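Local coordinates for putative exported protein (Bordetella parapertussis, PDB 3OCJ), which is of unknown function but probably acts as an S-adenosylmethionine-dependent methyltransferase, and carries a bound palmitic acid in the crystal, at residues G34-P37 / R43-E46; R89-R94 / L250-L255; G128-L133 / V144-I149; L136-C141 / A164-A169. All coordinates share one frame; numbering follows the deposited sequence.

Contact 1. Residues G34-P37 / R43-E46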
loop_
_atom_site.group_PDB
_atom_site.type_symbol
_atom_site.label_atom_id
_atom_site.label_comp_id
_atom_site.label_asym_id
_atom_site.label_seq_id
_atom_site.Cartn_x
_atom_site.Cartn_y
_atom_site.Cartn_z
ATOM N N GLY A 34 -12.274 -10.654 -25.765
ATOM C CA GLY A 34 -12.297 -9.721 -26.879
ATOM C C GLY A 34 -12.102 -8.250 -26.558
ATOM O O GLY A 34 -11.602 -7.892 -25.492
ATOM N N ASN A 35 -12.504 -7.398 -27.499
ATOM C CA ASN A 35 -12.322 -5.955 -27.395
ATOM C C ASN A 35 -12.993 -5.334 -26.169
ATOM O O ASN A 35 -13.977 -5.860 -25.649
ATOM C CB ASN A 35 -12.878 -5.258 -28.648
ATOM C CG ASN A 35 -12.161 -5.666 -29.922
ATOM O OD1 ASN A 35 -11.126 -6.330 -29.891
ATOM N ND2 ASN A 35 -12.719 -5.261 -31.061
ATOM N N VAL A 36 -12.451 -4.211 -25.713
ATOM C CA VAL A 36 -13.141 -3.356 -24.754
ATOM C C VAL A 36 -13.103 -1.939 -25.316
ATOM O O VAL A 36 -12.299 -1.648 -26.201
ATOM C CB VAL A 36 -12.487 -3.387 -23.351
ATOM C CG1 VAL A 36 -12.489 -4.800 -22.783
ATOM C CG2 VAL A 36 -11.073 -2.825 -23.402
ATOM N N PRO A 37 -13.978 -1.052 -24.821
ATOM C CA PRO A 37 -13.955 0.326 -25.322
ATOM C C PRO A 37 -12.573 0.959 -25.169
ATOM O O PRO A 37 -12.083 1.092 -24.047
ATOM C CB PRO A 37 -14.964 1.042 -24.420
ATOM C CG PRO A 37 -15.896 -0.032 -23.974
ATOM C CD PRO A 37 -15.058 -1.273 -23.845
ATOM N N ARG A 43 -4.340 -4.375 -28.967
ATOM C CA ARG A 43 -3.850 -3.376 -28.027
ATOM C C ARG A 43 -3.691 -3.977 -26.634
ATOM O O ARG A 43 -2.712 -3.710 -25.944
ATOM C CB ARG A 43 -4.779 -2.159 -27.997
ATOM C CG ARG A 43 -4.368 -1.077 -27.019
ATOM C CD ARG A 43 -2.920 -0.666 -27.208
ATOM N NE ARG A 43 -2.602 0.540 -26.445
ATOM C CZ ARG A 43 -1.379 1.045 -26.312
ATOM N NH1 ARG A 43 -0.340 0.447 -26.884
ATOM N NH2 ARG A 43 -1.195 2.149 -25.601
ATOM N N GLN A 44 -4.647 -4.809 -26.233
ATOM C CA GLN A 44 -4.575 -5.473 -24.939
ATOM C C GLN A 44 -3.353 -6.376 -24.862
ATOM O O GLN A 44 -2.698 -6.465 -23.817
ATOM C CB GLN A 44 -5.838 -6.289 -24.676
ATOM C CG GLN A 44 -7.101 -5.450 -24.493
ATOM C CD GLN A 44 -8.331 -6.316 -24.372
ATOM O OE1 GLN A 44 -8.345 -7.290 -23.614
ATOM N NE2 GLN A 44 -9.372 -5.983 -25.140
ATOM N N ILE A 45 -3.050 -7.044 -25.970
ATOM C CA ILE A 45 -1.886 -7.917 -26.031
ATOM C C ILE A 45 -0.614 -7.085 -25.901
ATOM O O ILE A 45 0.339 -7.496 -25.238
ATOM C CB ILE A 45 -1.884 -8.746 -27.330
ATOM C CG1 ILE A 45 -2.985 -9.808 -27.262
ATOM C CG2 ILE A 45 -0.524 -9.389 -27.564
ATOM C CD1 ILE A 45 -3.138 -10.627 -28.529
ATOM N N GLU A 46 -0.613 -5.901 -26.509
ATOM C CA GLU A 46 0.507 -4.977 -26.350
ATOM C C GLU A 46 0.666 -4.533 -24.896
ATOM O O GLU A 46 1.782 -4.409 -24.393
ATOM C CB GLU A 46 0.344 -3.755 -27.257
ATOM C CG GLU A 46 0.374 -4.062 -28.744
ATOM C CD GLU A 46 0.227 -2.810 -29.596
ATOM O OE1 GLU A 46 -0.078 -1.733 -29.035
ATOM O OE2 GLU A 46 0.416 -2.904 -30.828
#
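Gln44 reaches out from its helix and grips the backbone of the incoming loop at Gly34. Its NE2 donates to Gly34 O over 3.0 Å, with an N-H...O angle of 163°. The oxygen lies close to the plane of the amide. The donor, however, sits well above the plane of the Gly34 carbonyl. The side chain is stretched out beyond CG, and this extension carries the amide across to the loop. Val36 closes in on the same nitrogen, with its CG2 4.0 Å from Gln44 NE2. Gly34 has just left the helix with a positive phi of 75°, which turns the chain into the loop. The buried amide is well supplied with partners: NE2 also donates to Phe39 O, and OE1 takes a weak bond from Arg259.

The other side is loose. Asn35 is exposed and its CB points away from Gln44, while its OD1 bonds to Val41 N. Further round the same helix as Gln44, away from the loop, Arg43 NH1 and Glu46 OE1 form a salt bridge.

The contact thus closes the short link between helices 15-33 and 41-53. Helix 247-261 packs alongside through Leu255 and Arg259, and Arg259 also bonds to Gly34 O.

Contact 2. Residues R89-R94 / L250-L255. With PLM (palmitic acid), chain D.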
loop_
_atom_site.group_PDB
_atom_site.type_symbol
_atom_site.label_atom_id
_atom_site.label_comp_id
_atom_site.label_asym_id
_atom_site.label_seq_id
_atom_site.Cartn_x
_atom_site.Cartn_y
_atom_site.Cartn_z
ATOM N N ARG A 89 6.274 3.427 -17.972
ATOM C CA ARG A 89 6.216 4.758 -17.357
ATOM C C ARG A 89 4.768 5.266 -17.220
ATOM O O ARG A 89 4.418 5.897 -16.221
ATOM C CB ARG A 89 7.103 5.764 -18.100
ATOM C CG ARG A 89 7.162 7.133 -17.395
ATOM C CD ARG A 89 8.122 8.106 -18.102
ATOM N NE ARG A 89 9.516 7.665 -18.078
ATOM C CZ ARG A 89 10.336 7.826 -17.044
ATOM N NH1 ARG A 89 9.881 8.391 -15.926
ATOM N NH2 ARG A 89 11.591 7.396 -17.105
ATOM N N VAL A 90 3.922 4.970 -18.203
ATOM C CA VAL A 90 2.503 5.302 -18.096
ATOM C C VAL A 90 1.883 4.605 -16.887
ATOM O O VAL A 90 1.124 5.210 -16.121
ATOM C CB VAL A 90 1.726 4.931 -19.368
ATOM C CG1 VAL A 90 0.234 5.172 -19.162
ATOM C CG2 VAL A 90 2.234 5.749 -20.549
ATOM N N PHE A 91 2.214 3.333 -16.695
ATOM C CA PHE A 91 1.722 2.603 -15.526
ATOM C C PHE A 91 2.192 3.240 -14.213
ATOM O O PHE A 91 1.416 3.377 -13.259
ATOM C CB PHE A 91 2.156 1.135 -15.572
ATOM C CG PHE A 91 1.638 0.372 -16.769
ATOM C CD1 PHE A 91 0.441 0.722 -17.371
ATOM C CD2 PHE A 91 2.337 -0.725 -17.262
ATOM C CE1 PHE A 91 -0.041 0.010 -18.461
ATOM C CE2 PHE A 91 1.866 -1.442 -18.351
ATOM C CZ PHE A 91 0.674 -1.074 -18.950
ATOM N N TYR A 92 3.461 3.633 -14.159
ATOM C CA TYR A 92 4.034 4.263 -12.969
ATOM C C TYR A 92 3.487 5.664 -12.698
ATOM O O TYR A 92 3.516 6.125 -11.562
ATOM C CB TYR A 92 5.550 4.416 -13.112
ATOM C CG TYR A 92 6.422 3.290 -12.590
ATOM C CD1 TYR A 92 6.538 2.091 -13.279
ATOM C CD2 TYR A 92 7.199 3.467 -11.448
ATOM C CE1 TYR A 92 7.370 1.081 -12.817
ATOM C CE2 TYR A 92 8.026 2.464 -10.981
ATOM C CZ TYR A 92 8.109 1.277 -11.671
ATOM O OH TYR A 92 8.945 0.274 -11.211
ATOM N N GLU A 93 3.040 6.366 -13.742
ATOM C CA GLU A 93 2.775 7.801 -13.610
ATOM C C GLU A 93 1.348 8.249 -13.866
ATOM O O GLU A 93 0.984 9.376 -13.503
ATOM C CB GLU A 93 3.740 8.605 -14.494
ATOM C CG GLU A 93 5.176 8.497 -14.025
ATOM C CD GLU A 93 6.161 9.246 -14.893
ATOM O OE1 GLU A 93 5.737 9.970 -15.831
ATOM O OE2 GLU A 93 7.371 9.128 -14.600
ATOM N N ARG A 94 0.536 7.410 -14.485
ATOM C CA ARG A 94 -0.794 7.856 -14.893
ATOM C C ARG A 94 -1.972 7.085 -14.295
ATOM O O ARG A 94 -3.089 7.597 -14.257
ATOM C CB ARG A 94 -0.899 7.904 -16.413
ATOM C CG ARG A 94 0.105 8.859 -17.033
ATOM C CD ARG A 94 0.026 8.857 -18.542
ATOM N NE ARG A 94 -1.265 9.330 -19.028
ATOM C CZ ARG A 94 -1.630 9.303 -20.306
ATOM N NH1 ARG A 94 -0.800 8.822 -21.223
ATOM N NH2 ARG A 94 -2.824 9.752 -20.667
ATOM N N LEU A 250 -8.291 5.914 -16.333
ATOM C CA LEU A 250 -9.087 4.980 -15.544
ATOM C C LEU A 250 -9.445 3.730 -16.361
ATOM O O LEU A 250 -9.355 2.604 -15.860
ATOM C CB LEU A 250 -10.356 5.650 -14.998
ATOM C CG LEU A 250 -11.236 4.723 -14.164
ATOM C CD1 LEU A 250 -10.499 4.195 -12.930
ATOM C CD2 LEU A 250 -12.509 5.457 -13.750
ATOM N N GLN A 251 -9.853 3.918 -17.617
ATOM C CA GLN A 251 -10.154 2.777 -18.479
ATOM C C GLN A 251 -8.929 1.880 -18.607
ATOM O O GLN A 251 -9.030 0.655 -18.522
ATOM C CB GLN A 251 -10.598 3.236 -19.870
ATOM C CG GLN A 251 -11.951 3.920 -19.887
ATOM C CD GLN A 251 -12.384 4.318 -21.286
ATOM O OE1 GLN A 251 -11.604 4.887 -22.052
ATOM N NE2 GLN A 251 -13.634 4.024 -21.626
ATOM N N LEU A 252 -7.772 2.499 -18.803
ATOM C CA LEU A 252 -6.516 1.755 -18.876
ATOM C C LEU A 252 -6.290 0.936 -17.597
ATOM O O LEU A 252 -6.023 -0.266 -17.654
ATOM C CB LEU A 252 -5.347 2.705 -19.135
ATOM C CG LEU A 252 -3.954 2.065 -19.131
ATOM C CD1 LEU A 252 -3.784 1.106 -20.306
ATOM C CD2 LEU A 252 -2.853 3.122 -19.142
ATOM N N GLN A 253 -6.399 1.590 -16.446
ATOM C CA GLN A 253 -6.239 0.901 -15.172
ATOM C C GLN A 253 -7.214 -0.260 -15.019
ATOM O O GLN A 253 -6.836 -1.347 -14.581
ATOM C CB GLN A 253 -6.432 1.877 -14.022
ATOM C CG GLN A 253 -6.397 1.193 -12.679
ATOM C CD GLN A 253 -6.514 2.190 -11.567
ATOM O OE1 GLN A 253 -5.623 3.015 -11.375
ATOM N NE2 GLN A 253 -7.606 2.117 -10.818
ATOM N N GLN A 254 -8.467 -0.045 -15.397
ATOM C CA GLN A 254 -9.469 -1.086 -15.251
ATOM C C GLN A 254 -9.137 -2.323 -16.081
ATOM O O GLN A 254 -9.336 -3.449 -15.629
ATOM C CB GLN A 254 -10.849 -0.552 -15.621
ATOM C CG GLN A 254 -11.340 0.493 -14.641
ATOM C CD GLN A 254 -12.593 1.187 -15.111
ATOM O OE1 GLN A 254 -12.846 1.291 -16.311
ATOM N NE2 GLN A 254 -13.386 1.670 -14.164
ATOM N N LEU A 255 -8.640 -2.115 -17.295
ATOM C CA LEU A 255 -8.270 -3.234 -18.150
ATOM C C LEU A 255 -7.062 -3.940 -17.558
ATOM O O LEU A 255 -7.046 -5.170 -17.415
ATOM C CB LEU A 255 -7.960 -2.739 -19.562
ATOM C CG LEU A 255 -7.554 -3.831 -20.553
ATOM C CD1 LEU A 255 -8.672 -4.855 -20.724
ATOM C CD2 LEU A 255 -7.189 -3.200 -21.885
HETATM C C1 PLM D . -0.350 -2.094 -1.651
HETATM O O1 PLM D . 0.034 -1.055 -1.077
HETATM O O2 PLM D . 0.158 -3.182 -1.307
HETATM C C2 PLM D . -1.397 -2.073 -2.751
HETATM C C3 PLM D . -1.735 -0.667 -3.248
HETATM C C4 PLM D . -2.571 -0.803 -4.521
HETATM C C5 PLM D . -3.176 0.510 -5.000
HETATM C C6 PLM D . -2.115 1.503 -5.465
HETATM C C7 PLM D . -0.985 0.848 -6.249
HETATM C C8 PLM D . -1.423 0.276 -7.593
HETATM C C9 PLM D . -0.189 -0.301 -8.278
HETATM C CA PLM D . -0.370 -0.490 -9.777
HETATM C CB PLM D . 0.997 -0.492 -10.452
HETATM C CC PLM D . 0.951 -1.110 -11.840
HETATM C CD PLM D . 2.343 -1.132 -12.455
HETATM C CE PLM D . 2.311 -1.908 -13.768
HETATM C CF PLM D . 3.701 -2.364 -14.184
HETATM C CG PLM D . 4.655 -1.202 -14.404
#
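Val90 and Phe91 of helix 86-94 pack on Leu252 of helix 247-261. This is a helix-helix contact in the helical part of the chain, beside a bound palmitic acid. No hydrogen bond joins the two segments, and the meeting is wholly apolar.

Phe91 can be followed outward. Its CB lies against the end of the fatty chain, 3.5 Å from PLM CE. Ring atom CG is next, 3.8 Å from the same PLM CE. CD2 stays with the lipid, 3.7 Å from the terminal carbon PLM CG. The other flank of the ring turns to the protein. There CE1 comes within 4.2 Å of Leu252 CD2, which sits at the ring edge near its plane. Phe91 CG is anti to the carbonyl carbon (chi1 -61°), which places the ring between the lipid and Leu252. Leu51 of helix 41-53 touches it as well.

Tyr92 also touches the end of the lipid tail, its CE1 lying 3.9 Å from PLM CG. The acid end of the palmitate lies far off, bonded to Tyr199 OH. Arg94 makes a salt bridge to Asp249, next to segment 250-255. The closest approach between the two segments is a methyl pair, Val90 CG1 to Leu252 CD2, at 3.7 Å.

Contact 3. Residues G128-L133 / V144-I149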
loop_
_atom_site.group_PDB
_atom_site.type_symbol
_atom_site.label_atom_id
_atom_site.label_comp_id
_atom_site.label_asym_id
_atom_site.label_seq_id
_atom_site.Cartn_x
_atom_site.Cartn_y
_atom_site.Cartn_z
ATOM N N GLY A 128 7.726 -2.770 5.879
ATOM C CA GLY A 128 8.392 -2.769 4.587
ATOM C C GLY A 128 9.785 -2.178 4.735
ATOM O O GLY A 128 10.499 -2.482 5.695
ATOM N N TRP A 129 10.176 -1.320 3.798
ATOM C CA TRP A 129 11.489 -0.675 3.857
ATOM C C TRP A 129 11.483 0.591 4.718
ATOM O O TRP A 129 12.498 1.280 4.807
ATOM C CB TRP A 129 11.997 -0.334 2.451
ATOM C CG TRP A 129 12.456 -1.527 1.667
ATOM C CD1 TRP A 129 12.352 -2.836 2.028
ATOM C CD2 TRP A 129 13.092 -1.515 0.382
ATOM N NE1 TRP A 129 12.890 -3.645 1.050
ATOM C CE2 TRP A 129 13.349 -2.855 0.029
ATOM C CE3 TRP A 129 13.478 -0.499 -0.497
ATOM C CZ2 TRP A 129 13.972 -3.208 -1.169
ATOM C CZ3 TRP A 129 14.097 -0.852 -1.690
ATOM C CH2 TRP A 129 14.337 -2.196 -2.009
HETATM N N MSE A 130 10.340 0.897 5.330
HETATM C CA MSE A 130 10.210 2.044 6.245
HETATM C C MSE A 130 10.381 3.400 5.559
HETATM O O MSE A 130 10.884 4.357 6.157
HETATM C CB MSE A 130 11.172 1.898 7.432
HETATM C CG MSE A 130 10.795 0.735 8.337
HETATM SE SE MSE A 130 12.021 0.416 9.806
HETATM C CE MSE A 130 12.177 2.174 10.385
ATOM N N SER A 131 9.926 3.476 4.310
ATOM C CA SER A 131 10.100 4.657 3.467
ATOM C C SER A 131 9.560 5.924 4.120
ATOM O O SER A 131 10.186 6.988 4.071
ATOM C CB SER A 131 9.403 4.441 2.121
ATOM O OG SER A 131 9.578 3.109 1.657
ATOM N N GLU A 132 8.386 5.812 4.724
ATOM C CA GLU A 132 7.737 6.976 5.304
ATOM C C GLU A 132 8.481 7.459 6.555
ATOM O O GLU A 132 8.713 8.647 6.716
ATOM C CB GLU A 132 6.243 6.715 5.571
ATOM C CG GLU A 132 5.918 5.779 6.728
ATOM C CD GLU A 132 6.150 4.305 6.415
ATOM O OE1 GLU A 132 6.749 3.992 5.365
ATOM O OE2 GLU A 132 5.726 3.455 7.232
ATOM N N LEU A 133 8.895 6.538 7.418
ATOM C CA LEU A 133 9.593 6.934 8.639
ATOM C C LEU A 133 10.986 7.510 8.371
ATOM O O LEU A 133 11.432 8.426 9.060
ATOM C CB LEU A 133 9.679 5.766 9.629
ATOM C CG LEU A 133 8.361 5.192 10.160
ATOM C CD1 LEU A 133 8.654 4.133 11.217
ATOM C CD2 LEU A 133 7.469 6.280 10.724
ATOM N N VAL A 144 13.799 9.960 19.251
ATOM C CA VAL A 144 12.757 9.097 18.710
ATOM C C VAL A 144 13.291 7.672 18.520
ATOM O O VAL A 144 14.424 7.469 18.068
ATOM C CB VAL A 144 12.203 9.660 17.386
ATOM C CG1 VAL A 144 11.296 8.641 16.699
ATOM C CG2 VAL A 144 11.448 10.974 17.652
ATOM N N GLN A 145 12.482 6.682 18.891
ATOM C CA GLN A 145 12.813 5.294 18.616
ATOM C C GLN A 145 11.875 4.775 17.556
ATOM O O GLN A 145 10.671 5.026 17.613
ATOM C CB GLN A 145 12.681 4.442 19.873
ATOM C CG GLN A 145 13.557 4.918 21.020
ATOM C CD GLN A 145 13.253 4.193 22.313
ATOM O OE1 GLN A 145 12.672 3.108 22.304
ATOM N NE2 GLN A 145 13.645 4.787 23.434
ATOM N N LEU A 146 12.438 4.077 16.574
ATOM C CA LEU A 146 11.647 3.502 15.490
ATOM C C LEU A 146 11.566 1.990 15.603
ATOM O O LEU A 146 12.562 1.320 15.865
ATOM C CB LEU A 146 12.239 3.870 14.128
ATOM C CG LEU A 146 12.414 5.362 13.820
ATOM C CD1 LEU A 146 13.080 5.557 12.465
ATOM C CD2 LEU A 146 11.095 6.116 13.887
ATOM N N VAL A 147 10.373 1.455 15.378
ATOM C CA VAL A 147 10.165 0.014 15.470
ATOM C C VAL A 147 9.516 -0.457 14.176
ATOM O O VAL A 147 8.519 0.104 13.726
ATOM C CB VAL A 147 9.271 -0.351 16.672
ATOM C CG1 VAL A 147 9.047 -1.867 16.743
ATOM C CG2 VAL A 147 9.883 0.159 17.969
ATOM N N GLY A 148 10.099 -1.472 13.550
ATOM C CA GLY A 148 9.516 -2.019 12.335
ATOM C C GLY A 148 9.137 -3.466 12.538
ATOM O O GLY A 148 9.940 -4.252 13.022
ATOM N N ILE A 149 7.915 -3.826 12.164
ATOM C CA ILE A 149 7.474 -5.208 12.262
ATOM C C ILE A 149 7.057 -5.660 10.870
ATOM O O ILE A 149 6.290 -4.977 10.194
ATOM C CB ILE A 149 6.278 -5.340 13.235
ATOM C CG1 ILE A 149 6.671 -4.805 14.620
ATOM C CG2 ILE A 149 5.804 -6.787 13.324
ATOM C CD1 ILE A 149 5.606 -5.001 15.677
#
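No ring or other flat side chain takes part where Met130 and Leu133 meet Leu146; the contact is made by aliphatic side chains and a selenomethionine. The one aromatic side chain of the loop, Trp129, turns the other way and meets the ring of His72 with the planes at about 40°.

Leu146 divides its two methyls between the partners. CD1 goes to Met130, the selenomethionine, whose CE lies 4.1 Å away. The same CE is 4.1 Å from Leu146 CB, so the methyl rests against the root of the leucine as well as its branch. CD2 goes to Leu133, whose CD1 is also 4.1 Å from it. These two leucines run past each other in opposite directions. The Met130 chain is bent at its last torsion, 47°, which swings CE back along the strand toward Leu146. The selenium passes over Gly148, where SE is 4.3 Å from CA. With no side chain on Gly148, SE can settle close to the strand.

This is a piece of the beta-alpha-beta unit of a Rossmann-like methyltransferase domain. Gly128 N bonds to Asp150 OD2, at the end of strand 145-150; in related enzymes this region commonly frames the cofactor pocket. Helix 131-134 is short. Its Leu133 touches strand 121-124 as well as Leu146 of strand 145-150, and Met130, just before the helix, reaches strand 172-176.

Contact 4. Residues L136-C141 / A164-A169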
loop_
_atom_site.group_PDB
_atom_site.type_symbol
_atom_site.label_atom_id
_atom_site.label_comp_id
_atom_site.label_asym_id
_atom_site.label_seq_id
_atom_site.Cartn_x
_atom_site.Cartn_y
_atom_site.Cartn_z
ATOM N N LEU A 136 11.051 11.394 7.315
ATOM C CA LEU A 136 10.621 12.459 8.220
ATOM C C LEU A 136 11.776 13.349 8.670
ATOM O O LEU A 136 12.949 12.983 8.550
ATOM C CB LEU A 136 9.901 11.886 9.447
ATOM C CG LEU A 136 8.706 10.969 9.191
ATOM C CD1 LEU A 136 8.123 10.451 10.498
ATOM C CD2 LEU A 136 7.645 11.678 8.371
ATOM N N ASP A 137 11.430 14.527 9.181
ATOM C CA ASP A 137 12.413 15.480 9.678
ATOM C C ASP A 137 12.528 15.294 11.183
ATOM O O ASP A 137 11.580 15.561 11.920
ATOM C CB ASP A 137 11.952 16.904 9.332
ATOM C CG ASP A 137 12.909 17.979 9.820
ATOM O OD1 ASP A 137 13.930 17.646 10.454
ATOM O OD2 ASP A 137 12.634 19.171 9.565
ATOM N N TYR A 138 13.697 14.841 11.642
ATOM C CA TYR A 138 13.910 14.561 13.059
ATOM C C TYR A 138 14.694 15.653 13.791
ATOM O O TYR A 138 15.053 15.482 14.952
ATOM C CB TYR A 138 14.596 13.198 13.232
ATOM C CG TYR A 138 13.701 12.056 12.791
ATOM C CD1 TYR A 138 12.714 11.559 13.638
ATOM C CD2 TYR A 138 13.821 11.487 11.525
ATOM C CE1 TYR A 138 11.872 10.521 13.241
ATOM C CE2 TYR A 138 12.977 10.451 11.112
ATOM C CZ TYR A 138 12.009 9.968 11.979
ATOM O OH TYR A 138 11.168 8.947 11.592
ATOM N N SER A 139 14.912 16.789 13.130
ATOM C CA SER A 139 15.747 17.866 13.672
ATOM C C SER A 139 15.247 18.454 14.996
ATOM O O SER A 139 16.036 18.999 15.780
ATOM C CB SER A 139 15.918 18.982 12.636
ATOM O OG SER A 139 14.683 19.615 12.349
ATOM N N ALA A 140 13.948 18.354 15.255
ATOM C CA ALA A 140 13.390 18.881 16.498
ATOM C C ALA A 140 12.765 17.801 17.364
ATOM O O ALA A 140 12.115 18.096 18.372
ATOM C CB ALA A 140 12.377 19.996 16.207
ATOM N N CYS A 141 12.968 16.545 16.972
ATOM C CA CYS A 141 12.441 15.417 17.735
ATOM C C CYS A 141 13.588 14.484 18.100
ATOM O O CYS A 141 13.684 13.376 17.585
ATOM C CB CYS A 141 11.305 14.687 16.979
ATOM S SG CYS A 141 9.809 15.692 16.855
ATOM N N ALA A 164 20.780 2.419 6.322
ATOM C CA ALA A 164 22.198 2.257 6.661
ATOM C C ALA A 164 22.974 3.556 6.878
ATOM O O ALA A 164 23.840 3.621 7.758
ATOM C CB ALA A 164 22.909 1.373 5.626
ATOM N N GLY A 165 22.681 4.580 6.083
ATOM C CA GLY A 165 23.398 5.841 6.189
ATOM C C GLY A 165 22.586 6.939 6.852
ATOM O O GLY A 165 22.999 8.100 6.900
ATOM N N HIS A 166 21.425 6.559 7.371
ATOM C CA HIS A 166 20.481 7.499 7.957
ATOM C C HIS A 166 20.908 7.907 9.367
ATOM O O HIS A 166 21.580 7.148 10.067
ATOM C CB HIS A 166 19.096 6.846 7.997
ATOM C CG HIS A 166 17.969 7.804 8.224
ATOM N ND1 HIS A 166 17.640 8.286 9.472
ATOM C CD2 HIS A 166 17.079 8.353 7.362
ATOM C CE1 HIS A 166 16.599 9.092 9.371
ATOM N NE2 HIS A 166 16.242 9.154 8.101
ATOM N N ALA A 167 20.499 9.102 9.779
ATOM C CA ALA A 167 20.809 9.618 11.111
ATOM C C ALA A 167 20.277 8.719 12.232
ATOM O O ALA A 167 20.880 8.634 13.310
ATOM C CB ALA A 167 20.264 11.033 11.263
ATOM N N LEU A 168 19.155 8.054 11.969
ATOM C CA LEU A 168 18.498 7.213 12.966
ATOM C C LEU A 168 18.772 5.721 12.778
ATOM O O LEU A 168 18.051 4.889 13.317
ATOM C CB LEU A 168 16.983 7.473 12.980
ATOM C CG LEU A 168 16.515 8.633 13.865
ATOM C CD1 LEU A 168 17.091 9.968 13.395
ATOM C CD2 LEU A 168 14.985 8.700 13.927
ATOM N N ALA A 169 19.812 5.380 12.021
ATOM C CA ALA A 169 20.126 3.972 11.763
ATOM C C ALA A 169 20.237 3.166 13.059
ATOM O O ALA A 169 19.852 1.999 13.115
ATOM C CB ALA A 169 21.401 3.849 10.948
HETATM O O HOH W 1 15.111 11.911 7.111
#
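Leu168 sets a methyl squarely over the face of the Tyr138 ring, a CH-pi contact. It joins two helix-to-strand loops at one end of the Rossmann-like sheet. Leu168 CD2 stands 3.5 Å from the centroid of the Tyr138 ring, only 5° off the normal. Its CD1 lies nearer the root of the tyrosine, 4.1 Å from Tyr138 CB. Tyr138 CG is anti to the carbonyl carbon (chi1 -66°), which brings the ring up to Leu168. His166 comes in more loosely, with CE1 4.2 Å from Tyr138 CE2.

A second shell places these groups. Each loop has a type I turn, Tyr138 to Cys141 and His166 to Ala169. In the second, Leu168 N donates to His166 ND1 over 2.9 Å, nearly in the ring plane and at an angle of 169°. This bond ties the imidazole to the backbone of the leucine. Just before the first turn, Asp137 OD1 takes bonds from both N and OG of Ser139; the backbone bond makes an Asx turn. Tyr138 OH is anchored on Leu133 O, and Leu146 touches both Tyr138 and Leu168.

The far nitrogen of the imidazole bonds to Leu134 O of helix 131-134 and also to a water. That water is 3.1 Å from His166 NE2 and donates to Leu136 O at 2.8 Å.

How the contacts relate
From the N terminus, contact 1 comes first and closes a short loop between helices 15-33 and 41-53. Contact 2 opens later and spans the methyltransferase core, bringing helix 86-94 to helix 247-261. Contacts 3 and 4 are both nested inside that long loop. They cross each other: segment 136-141 lies between the halves of contact 3, and 144-149 between those of contact 4. Contacts 1 and 2 share a helical region, where Gln44 packs on Leu255. Contacts 3 and 4 touch through Leu146 and through Leu133 O, which meets Tyr138 OH, and belong to the sheet side. Contacts 2 and 3 lie on opposite sides of the chain's centre, their centres about 30 Å apart.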